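Local coordinates for protein alternansucrase (Leuconostoc mesenteroides, PDB 6HVG) that belongs to glycoside hydrolase family 70, combining a catalytic domain of the TIM-barrel clan with a bound calcium ion and choline-binding-type repeats, at residues A[165-169]-A[170-174]; A[1294-1298]-A[1299-1303]; A[1309-1313]-A[1314-1318]. One frame throughout, in Å; residues are numbered along the deposited sequence.

Contact 1: A[165-169]-A[170-174]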
loop_
_atom_site.group_PDB
_atom_site.type_symbol
_atom_site.label_atom_id
_atom_site.label_comp_id
_atom_site.label_asym_id
_atom_site.label_seq_id
_atom_site.Cartn_x
_atom_site.Cartn_y
_atom_site.Cartn_z
ATOM N N GLN A 165 -24.305 2.232 31.869
ATOM C CA GLN A 165 -22.886 1.807 31.861
ATOM C C GLN A 165 -22.141 2.184 30.593
ATOM O O GLN A 165 -22.558 1.794 29.507
ATOM C CB GLN A 165 -22.793 0.286 31.968
ATOM C CG GLN A 165 -23.427 -0.306 33.204
ATOM C CD GLN A 165 -22.531 -0.266 34.418
ATOM O OE1 GLN A 165 -21.326 -0.008 34.307
ATOM N NE2 GLN A 165 -23.115 -0.531 35.594
ATOM N N ASN A 166 -21.024 2.894 30.725
ATOM C CA ASN A 166 -20.142 3.110 29.583
ATOM C C ASN A 166 -19.208 1.922 29.441
ATOM O O ASN A 166 -18.245 1.806 30.181
ATOM C CB ASN A 166 -19.326 4.398 29.715
ATOM C CG ASN A 166 -18.494 4.686 28.470
ATOM O OD1 ASN A 166 -18.375 3.844 27.587
ATOM N ND2 ASN A 166 -17.922 5.880 28.386
ATOM N N ILE A 167 -19.500 1.038 28.495
ATOM C CA ILE A 167 -18.661 -0.126 28.244
ATOM C C ILE A 167 -17.863 0.075 26.952
ATOM O O ILE A 167 -18.448 0.181 25.870
ATOM C CB ILE A 167 -19.507 -1.403 28.132
ATOM C CG1 ILE A 167 -20.238 -1.672 29.446
ATOM C CG2 ILE A 167 -18.631 -2.597 27.789
ATOM C CD1 ILE A 167 -21.464 -2.553 29.282
ATOM N N ASP A 168 -16.535 0.135 27.073
ATOM C CA ASP A 168 -15.637 0.313 25.921
ATOM C C ASP A 168 -16.035 1.496 25.021
ATOM O O ASP A 168 -16.053 1.382 23.791
ATOM C CB ASP A 168 -15.546 -0.995 25.102
ATOM C CG ASP A 168 -14.870 -2.135 25.875
ATOM O OD1 ASP A 168 -13.914 -1.860 26.630
ATOM O OD2 ASP A 168 -15.280 -3.308 25.730
ATOM N N GLY A 169 -16.367 2.626 25.648
ATOM C CA GLY A 169 -16.660 3.872 24.922
ATOM C C GLY A 169 -18.090 4.057 24.423
ATOM O O GLY A 169 -18.396 5.067 23.783
ATOM N N ASN A 170 -18.961 3.083 24.711
ATOM C CA ASN A 170 -20.390 3.131 24.333
ATOM C C ASN A 170 -21.268 3.185 25.572
ATOM O O ASN A 170 -21.133 2.341 26.458
ATOM C CB ASN A 170 -20.794 1.893 23.515
ATOM C CG ASN A 170 -19.977 1.734 22.252
ATOM O OD1 ASN A 170 -19.130 0.846 22.167
ATOM N ND2 ASN A 170 -20.217 2.600 21.269
ATOM N N LEU A 171 -22.181 4.156 25.604
ATOM C CA LEU A 171 -23.062 4.378 26.746
ATOM C C LEU A 171 -24.331 3.533 26.569
ATOM O O LEU A 171 -25.097 3.741 25.621
ATOM C CB LEU A 171 -23.382 5.874 26.856
ATOM C CG LEU A 171 -24.114 6.418 28.077
ATOM C CD1 LEU A 171 -23.422 6.073 29.395
ATOM C CD2 LEU A 171 -24.252 7.922 27.906
ATOM N N GLN A 172 -24.529 2.566 27.469
ATOM C CA GLN A 172 -25.584 1.554 27.337
ATOM C C GLN A 172 -26.393 1.454 28.627
ATOM O O GLN A 172 -25.965 1.971 29.662
ATOM C CB GLN A 172 -24.971 0.187 27.015
ATOM C CG GLN A 172 -24.091 0.158 25.766
ATOM C CD GLN A 172 -23.641 -1.248 25.375
ATOM O OE1 GLN A 172 -23.458 -2.119 26.237
ATOM N NE2 GLN A 172 -23.455 -1.473 24.068
ATOM N N TYR A 173 -27.558 0.805 28.583
ATOM C CA TYR A 173 -28.412 0.684 29.778
ATOM C C TYR A 173 -28.965 -0.729 29.914
ATOM O O TYR A 173 -29.307 -1.356 28.918
ATOM C CB TYR A 173 -29.562 1.718 29.763
ATOM C CG TYR A 173 -30.399 1.753 31.049
ATOM C CD1 TYR A 173 -31.452 0.875 31.229
ATOM C CD2 TYR A 173 -30.129 2.654 32.091
ATOM C CE1 TYR A 173 -32.213 0.878 32.387
ATOM C CE2 TYR A 173 -30.889 2.655 33.259
ATOM C CZ TYR A 173 -31.934 1.758 33.393
ATOM O OH TYR A 173 -32.728 1.689 34.513
ATOM N N PHE A 174 -29.023 -1.218 31.157
ATOM C CA PHE A 174 -29.630 -2.499 31.494
ATOM C C PHE A 174 -30.653 -2.320 32.608
ATOM O O PHE A 174 -30.371 -1.678 33.611
ATOM C CB PHE A 174 -28.553 -3.493 31.935
ATOM C CG PHE A 174 -27.423 -3.624 30.956
ATOM C CD1 PHE A 174 -26.434 -2.650 30.890
ATOM C CD2 PHE A 174 -27.360 -4.699 30.083
ATOM C CE1 PHE A 174 -25.404 -2.741 29.966
ATOM C CE2 PHE A 174 -26.320 -4.801 29.167
ATOM C CZ PHE A 174 -25.340 -3.821 29.101
#

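Contact 2: A[1294-1298]-A[1299-1303]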
loop_
_atom_site.group_PDB
_atom_site.type_symbol
_atom_site.label_atom_id
_atom_site.label_comp_id
_atom_site.label_asym_id
_atom_site.label_seq_id
_atom_site.Cartn_x
_atom_site.Cartn_y
_atom_site.Cartn_z
ATOM N N PHE A 1294 1.364 37.250 -28.568
ATOM C CA PHE A 1294 0.656 36.858 -29.750
ATOM C C PHE A 1294 0.728 37.997 -30.774
ATOM O O PHE A 1294 0.417 39.130 -30.459
ATOM C CB PHE A 1294 -0.811 36.622 -29.406
ATOM C CG PHE A 1294 -1.041 35.562 -28.394
ATOM C CD1 PHE A 1294 -0.928 35.842 -27.065
ATOM C CD2 PHE A 1294 -1.429 34.266 -28.767
ATOM C CE1 PHE A 1294 -1.159 34.853 -26.116
ATOM C CE2 PHE A 1294 -1.660 33.280 -27.819
ATOM C CZ PHE A 1294 -1.517 33.577 -26.496
ATOM N N ILE A 1295 1.095 37.673 -32.010
ATOM C CA ILE A 1295 1.133 38.667 -33.075
ATOM C C ILE A 1295 0.404 38.120 -34.290
ATOM O O ILE A 1295 0.677 37.031 -34.723
ATOM C CB ILE A 1295 2.575 39.036 -33.447
ATOM C CG1 ILE A 1295 2.567 40.251 -34.401
ATOM C CG2 ILE A 1295 3.332 37.817 -33.982
ATOM C CD1 ILE A 1295 3.941 40.792 -34.741
ATOM N N SER A 1296 -0.515 38.894 -34.840
ATOM C CA SER A 1296 -1.226 38.526 -36.057
ATOM C C SER A 1296 -0.413 38.914 -37.269
ATOM O O SER A 1296 0.346 39.886 -37.251
ATOM C CB SER A 1296 -2.573 39.255 -36.147
ATOM O OG SER A 1296 -3.628 38.518 -35.560
ATOM N N ASP A 1297 -0.599 38.149 -38.343
ATOM C CA ASP A 1297 -0.153 38.548 -39.687
ATOM C C ASP A 1297 -1.221 38.146 -40.744
ATOM O O ASP A 1297 -2.297 37.651 -40.398
ATOM C CB ASP A 1297 1.267 38.039 -39.971
ATOM C CG ASP A 1297 1.331 36.549 -40.291
ATOM O OD1 ASP A 1297 0.302 35.945 -40.692
ATOM O OD2 ASP A 1297 2.442 35.954 -40.177
ATOM N N ALA A 1298 -0.943 38.393 -42.008
ATOM C CA ALA A 1298 -1.922 38.141 -43.039
ATOM C C ALA A 1298 -2.341 36.683 -43.063
ATOM O O ALA A 1298 -3.504 36.387 -43.315
ATOM C CB ALA A 1298 -1.377 38.566 -44.389
ATOM N N SER A 1299 -1.404 35.786 -42.794
ATOM C CA SER A 1299 -1.705 34.343 -42.762
ATOM C C SER A 1299 -2.446 33.874 -41.496
ATOM O O SER A 1299 -3.335 33.035 -41.588
ATOM C CB SER A 1299 -0.417 33.534 -42.946
ATOM O OG SER A 1299 0.152 33.814 -44.220
ATOM N N GLY A 1300 -2.088 34.408 -40.331
ATOM C CA GLY A 1300 -2.717 33.978 -39.098
ATOM C C GLY A 1300 -2.038 34.499 -37.846
ATOM O O GLY A 1300 -1.239 35.434 -37.910
ATOM N N VAL A 1301 -2.326 33.882 -36.700
ATOM C CA VAL A 1301 -1.763 34.324 -35.418
ATOM C C VAL A 1301 -0.569 33.483 -35.003
ATOM O O VAL A 1301 -0.575 32.271 -35.158
ATOM C CB VAL A 1301 -2.814 34.290 -34.324
ATOM C CG1 VAL A 1301 -2.303 34.945 -33.060
ATOM C CG2 VAL A 1301 -4.065 35.005 -34.790
ATOM N N LYS A 1302 0.469 34.145 -34.525
ATOM C CA LYS A 1302 1.680 33.494 -34.041
ATOM C C LYS A 1302 1.844 33.803 -32.560
ATOM O O LYS A 1302 1.244 34.761 -32.059
ATOM C CB LYS A 1302 2.889 34.014 -34.811
ATOM C CG LYS A 1302 2.790 33.782 -36.313
ATOM C CD LYS A 1302 4.051 34.161 -37.058
ATOM C CE LYS A 1302 4.286 35.661 -37.012
ATOM N NZ LYS A 1302 5.563 35.918 -37.707
ATOM N N TYR A 1303 2.666 33.020 -31.865
ATOM C CA TYR A 1303 2.959 33.289 -30.458
ATOM C C TYR A 1303 4.418 33.070 -30.149
ATOM O O TYR A 1303 5.017 32.148 -30.672
ATOM C CB TYR A 1303 2.115 32.406 -29.541
ATOM C CG TYR A 1303 2.496 32.528 -28.081
ATOM C CD1 TYR A 1303 1.981 33.539 -27.281
ATOM C CD2 TYR A 1303 3.369 31.633 -27.506
ATOM C CE1 TYR A 1303 2.361 33.660 -25.949
ATOM C CE2 TYR A 1303 3.732 31.732 -26.190
ATOM C CZ TYR A 1303 3.238 32.736 -25.412
ATOM O OH TYR A 1303 3.598 32.780 -24.088
#

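Contact 3: A[1309-1313]-A[1314-1318]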
loop_
_atom_site.group_PDB
_atom_site.type_symbol
_atom_site.label_atom_id
_atom_site.label_comp_id
_atom_site.label_asym_id
_atom_site.label_seq_id
_atom_site.Cartn_x
_atom_site.Cartn_y
_atom_site.Cartn_z
ATOM N N TYR A 1309 11.024 32.407 -28.276
ATOM C CA TYR A 1309 10.961 31.464 -29.412
ATOM C C TYR A 1309 9.544 31.275 -29.909
ATOM O O TYR A 1309 8.594 31.417 -29.143
ATOM C CB TYR A 1309 11.535 30.133 -29.024
ATOM C CG TYR A 1309 12.941 30.219 -28.524
ATOM C CD1 TYR A 1309 13.997 30.366 -29.401
ATOM C CD2 TYR A 1309 13.226 30.125 -27.153
ATOM C CE1 TYR A 1309 15.313 30.413 -28.946
ATOM C CE2 TYR A 1309 14.542 30.179 -26.679
ATOM C CZ TYR A 1309 15.582 30.327 -27.589
ATOM O OH TYR A 1309 16.884 30.402 -27.166
ATOM N N GLN A 1310 9.398 30.996 -31.201
ATOM C CA GLN A 1310 8.095 30.843 -31.804
ATOM C C GLN A 1310 7.466 29.508 -31.479
ATOM O O GLN A 1310 8.139 28.485 -31.496
ATOM C CB GLN A 1310 8.191 30.991 -33.317
ATOM C CG GLN A 1310 6.826 31.278 -33.956
ATOM C CD GLN A 1310 6.858 31.337 -35.461
ATOM O OE1 GLN A 1310 7.923 31.251 -36.066
ATOM N NE2 GLN A 1310 5.682 31.468 -36.078
ATOM N N ALA A 1311 6.165 29.533 -31.194
ATOM C CA ALA A 1311 5.404 28.321 -30.910
ATOM C C ALA A 1311 5.129 27.582 -32.198
ATOM O O ALA A 1311 4.454 28.090 -33.087
ATOM C CB ALA A 1311 4.080 28.675 -30.220
ATOM N N LYS A 1312 5.645 26.375 -32.298
ATOM C CA LYS A 1312 5.335 25.465 -33.407
ATOM C C LYS A 1312 5.041 24.091 -32.873
ATOM O O LYS A 1312 5.810 23.568 -32.071
ATOM C CB LYS A 1312 6.512 25.328 -34.385
ATOM C CG LYS A 1312 6.960 26.629 -34.979
ATOM C CD LYS A 1312 7.939 26.418 -36.119
ATOM C CE LYS A 1312 8.228 27.757 -36.781
ATOM N NZ LYS A 1312 9.201 27.655 -37.887
ATOM N N ASP A 1313 3.927 23.510 -33.329
ATOM C CA ASP A 1313 3.547 22.142 -32.999
ATOM C C ASP A 1313 3.490 21.984 -31.482
ATOM O O ASP A 1313 4.233 21.210 -30.894
ATOM C CB ASP A 1313 4.528 21.164 -33.651
ATOM C CG ASP A 1313 4.133 19.711 -33.477
ATOM O OD1 ASP A 1313 2.921 19.416 -33.342
ATOM O OD2 ASP A 1313 5.070 18.868 -33.513
ATOM N N THR A 1314 2.625 22.776 -30.867
ATOM C CA THR A 1314 2.535 22.828 -29.424
ATOM C C THR A 1314 1.247 23.494 -28.984
ATOM O O THR A 1314 0.678 24.296 -29.709
ATOM C CB THR A 1314 3.709 23.594 -28.823
ATOM O OG1 THR A 1314 3.786 23.333 -27.432
ATOM C CG2 THR A 1314 3.544 25.075 -29.016
ATOM N N PHE A 1315 0.801 23.148 -27.793
ATOM C CA PHE A 1315 -0.365 23.781 -27.179
ATOM C C PHE A 1315 0.120 24.909 -26.270
ATOM O O PHE A 1315 1.144 24.782 -25.628
ATOM C CB PHE A 1315 -1.148 22.752 -26.367
ATOM C CG PHE A 1315 -2.042 21.875 -27.195
ATOM C CD1 PHE A 1315 -1.570 20.723 -27.801
ATOM C CD2 PHE A 1315 -3.372 22.208 -27.352
ATOM C CE1 PHE A 1315 -2.427 19.914 -28.539
ATOM C CE2 PHE A 1315 -4.224 21.414 -28.085
ATOM C CZ PHE A 1315 -3.750 20.279 -28.691
ATOM N N ILE A 1316 -0.601 26.010 -26.246
ATOM C CA ILE A 1316 -0.190 27.206 -25.503
ATOM C C ILE A 1316 -1.398 27.777 -24.794
ATOM O O ILE A 1316 -2.505 27.831 -25.358
ATOM C CB ILE A 1316 0.372 28.309 -26.438
ATOM C CG1 ILE A 1316 1.674 27.870 -27.108
ATOM C CG2 ILE A 1316 0.613 29.601 -25.669
ATOM C CD1 ILE A 1316 2.889 27.809 -26.184
ATOM N N GLU A 1317 -1.176 28.190 -23.556
ATOM C CA GLU A 1317 -2.231 28.777 -22.738
ATOM C C GLU A 1317 -1.961 30.259 -22.525
ATOM O O GLU A 1317 -0.863 30.622 -22.123
ATOM C CB GLU A 1317 -2.286 28.076 -21.377
ATOM C CG GLU A 1317 -3.421 28.559 -20.487
ATOM C CD GLU A 1317 -3.395 27.976 -19.093
ATOM O OE1 GLU A 1317 -2.389 27.336 -18.728
ATOM O OE2 GLU A 1317 -4.412 28.152 -18.377
ATOM N N ASP A 1318 -2.964 31.099 -22.746
ATOM C CA ASP A 1318 -2.791 32.526 -22.537
ATOM C C ASP A 1318 -3.000 32.913 -21.080
ATOM O O ASP A 1318 -3.247 32.070 -20.239
ATOM C CB ASP A 1318 -3.664 33.357 -23.528
ATOM C CG ASP A 1318 -5.147 33.421 -23.154
ATOM O OD1 ASP A 1318 -5.503 33.342 -21.959
ATOM O OD2 ASP A 1318 -5.952 33.592 -24.083
#

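Contact 1: A[165-169]-A[170-174]
Gln-165 pairs with Gln-172 in a tight antiparallel beta hairpin of a choline-binding repeat, its strands 163-167 and 170-174 joined by a type I' turn from Ile-167 to Asn-170. The Gln-165 and Gln-172 backbones bond in both directions: Gln-165 N reaches Gln-172 O at 2.8 Å, while Gln-172 N approaches Gln-165 O at 2.9 Å. The amide ends find partners elsewhere, Gln-165 NE2 on Thr-162 O and Gln-172 OE1 on Tyr-144 OH. Asn-166 forms the next, non-hydrogen-bonded pair with Leu-171, and both side chains project from the other face of the hairpin. Here the CA atoms come closer, 4.3 Å between Asn-166 CA and Leu-171 CA, and Asn-166 CA makes a CA-H...O contact of 3.4 Å with Asn-170 O. Ile-167 returns to the face of the two glutamines. With CG1 beside its own backbone N (chi1 -62°), its CD1 extends to 3.7 Å from Gln-172 OE1 and 4.0 Å from Phe-174 CE1, crossing both side chains at about a right angle. Tyr-153, from strand 150-153, touches Ile-167 and Phe-174 and thus adds to this apolar patch. Asp-168 and Gly-169 occupy the two corners of the turn, both with positive phi, a backbone state that suits the glycine. They bring Asn-170 back opposite Ile-167 in a hydrogen-bonded pair: Ile-167 N meets Asn-170 O at 2.9 Å, and Asn-170 N closes the turn on Ile-167 O at 3.2 Å.

Contact 2: A[1294-1298]-A[1299-1303]
Phe-1294 and Tyr-1303 face each other as an antiparallel, non-hydrogen-bonded pair, and their rings meet edge-to-face with the planes at 54°. The tyrosine supplies the edge: Tyr-1303 CD1 sits over the centre of the Phe-1294 ring, 3.6 Å from Phe-1294 CZ. The first torsions differ: Tyr-1303 places CG beside its carbonyl carbon (chi1 173°), Phe-1294 beside its backbone N (chi1 -60°), and the rings meet on one face of the hairpin. Val-1301 CG1 comes to the phenylalanine's edge on the same side of the strands, and Phe-378 stacks on the Phe-1294 ring from elsewhere in the chain. On the other side, Ile-1295 and Lys-1302 run alongside each other in the same direction, Ile-1295 CG2 lying 3.8 Å from Lys-1302 CE. The lysine chain bends at its third torsion and crosses the Asp-1297 side chain at about a right angle, leaving a long salt bridge of 4.0 Å between Lys-1302 NZ and Asp-1297 OD2; that oxygen is also bonded to Tyr-1331 OH. Asp-1297 OD1 turns into the bend instead, where Gly-1300 N meets it at 2.9 Å nearly along the C-O direction and Ser-1299 N adds a weak bond. Asp-1297 N, in turn, bonds to Gly-1300 O at 2.8 Å. The carboxylate thus holds the connection from within, an Asx-turn-like arrangement at the end of a short antiparallel beta hairpin.

Contact 3: A[1309-1313]-A[1314-1318]
Asp-1313 and Thr-1314 form a G1 beta bulge, both residues facing Phe-1326 at the start of the hairpin that strand 1314-1317 makes with strand 1323-1326 in a putative cell wall binding repeat. Asp-1313 takes a left-handed backbone conformation, and the chain turns there from the irregular approach of 1309-1312 into the strand. This turn brings Ala-1311 over the strand's inner side, and the side-chain contact that results is apolar. Ala-1311 CB lies 3.8 Å from Thr-1314 CG2 and 4.0 Å from Ile-1316 CG1, while Thr-1314 CG2 and Ile-1316 CG1 are themselves 3.9 Å apart, so the three carbons form a compact triangle. The threonine is turned to offer its methyl: OG1 stands opposite the backbone N (chi1 -165°), which puts CG2 between N and the carbonyl carbon and directs it to the alanine. Its hydroxyl serves a different neighbour, being hydrogen-bonded to Trp-1265 O. The isoleucine, by contrast, reaches the alanine through its CG1 branch, set beside the backbone N (chi1 -66°). Tyr-1303 and Phe-1326 touch both Ala-1311 and Ile-1316, extending the small buried cluster between neighbouring hairpins. Asp-1313 points its CB away from the strand, and its carboxylate is held by Tyr-1325 OH through OD1. Methyl and methylene groups thus fill the inside of the bend while the polar ends turn to other parts of the chain, an arrangement belonging to a G1 beta bulge that leads into a repeat's beta hairpin.

Contacts 1 and 2 are each a partly buried bend of a two-stranded hairpin, but their centres are 76 Å apart. The first closes through the backbone bonds of its type I' turn; the second adds a carboxylate that binds amides within the bend. Contact 3 is more buried and purely apolar between its side chains, and it leads into a hairpin instead of closing one. Contacts 2 and 3 are neighbours, centres 12 Å apart: Tyr-1303 O lies 2.9 Å from Ala-1311 N, a probable hydrogen bond, and Tyr-1303 CE2 packs at 3.8 Å on Ile-1316 CG2, so strand 1301-1304 is tied to the loop before strand 1314-1317 and packs on that strand.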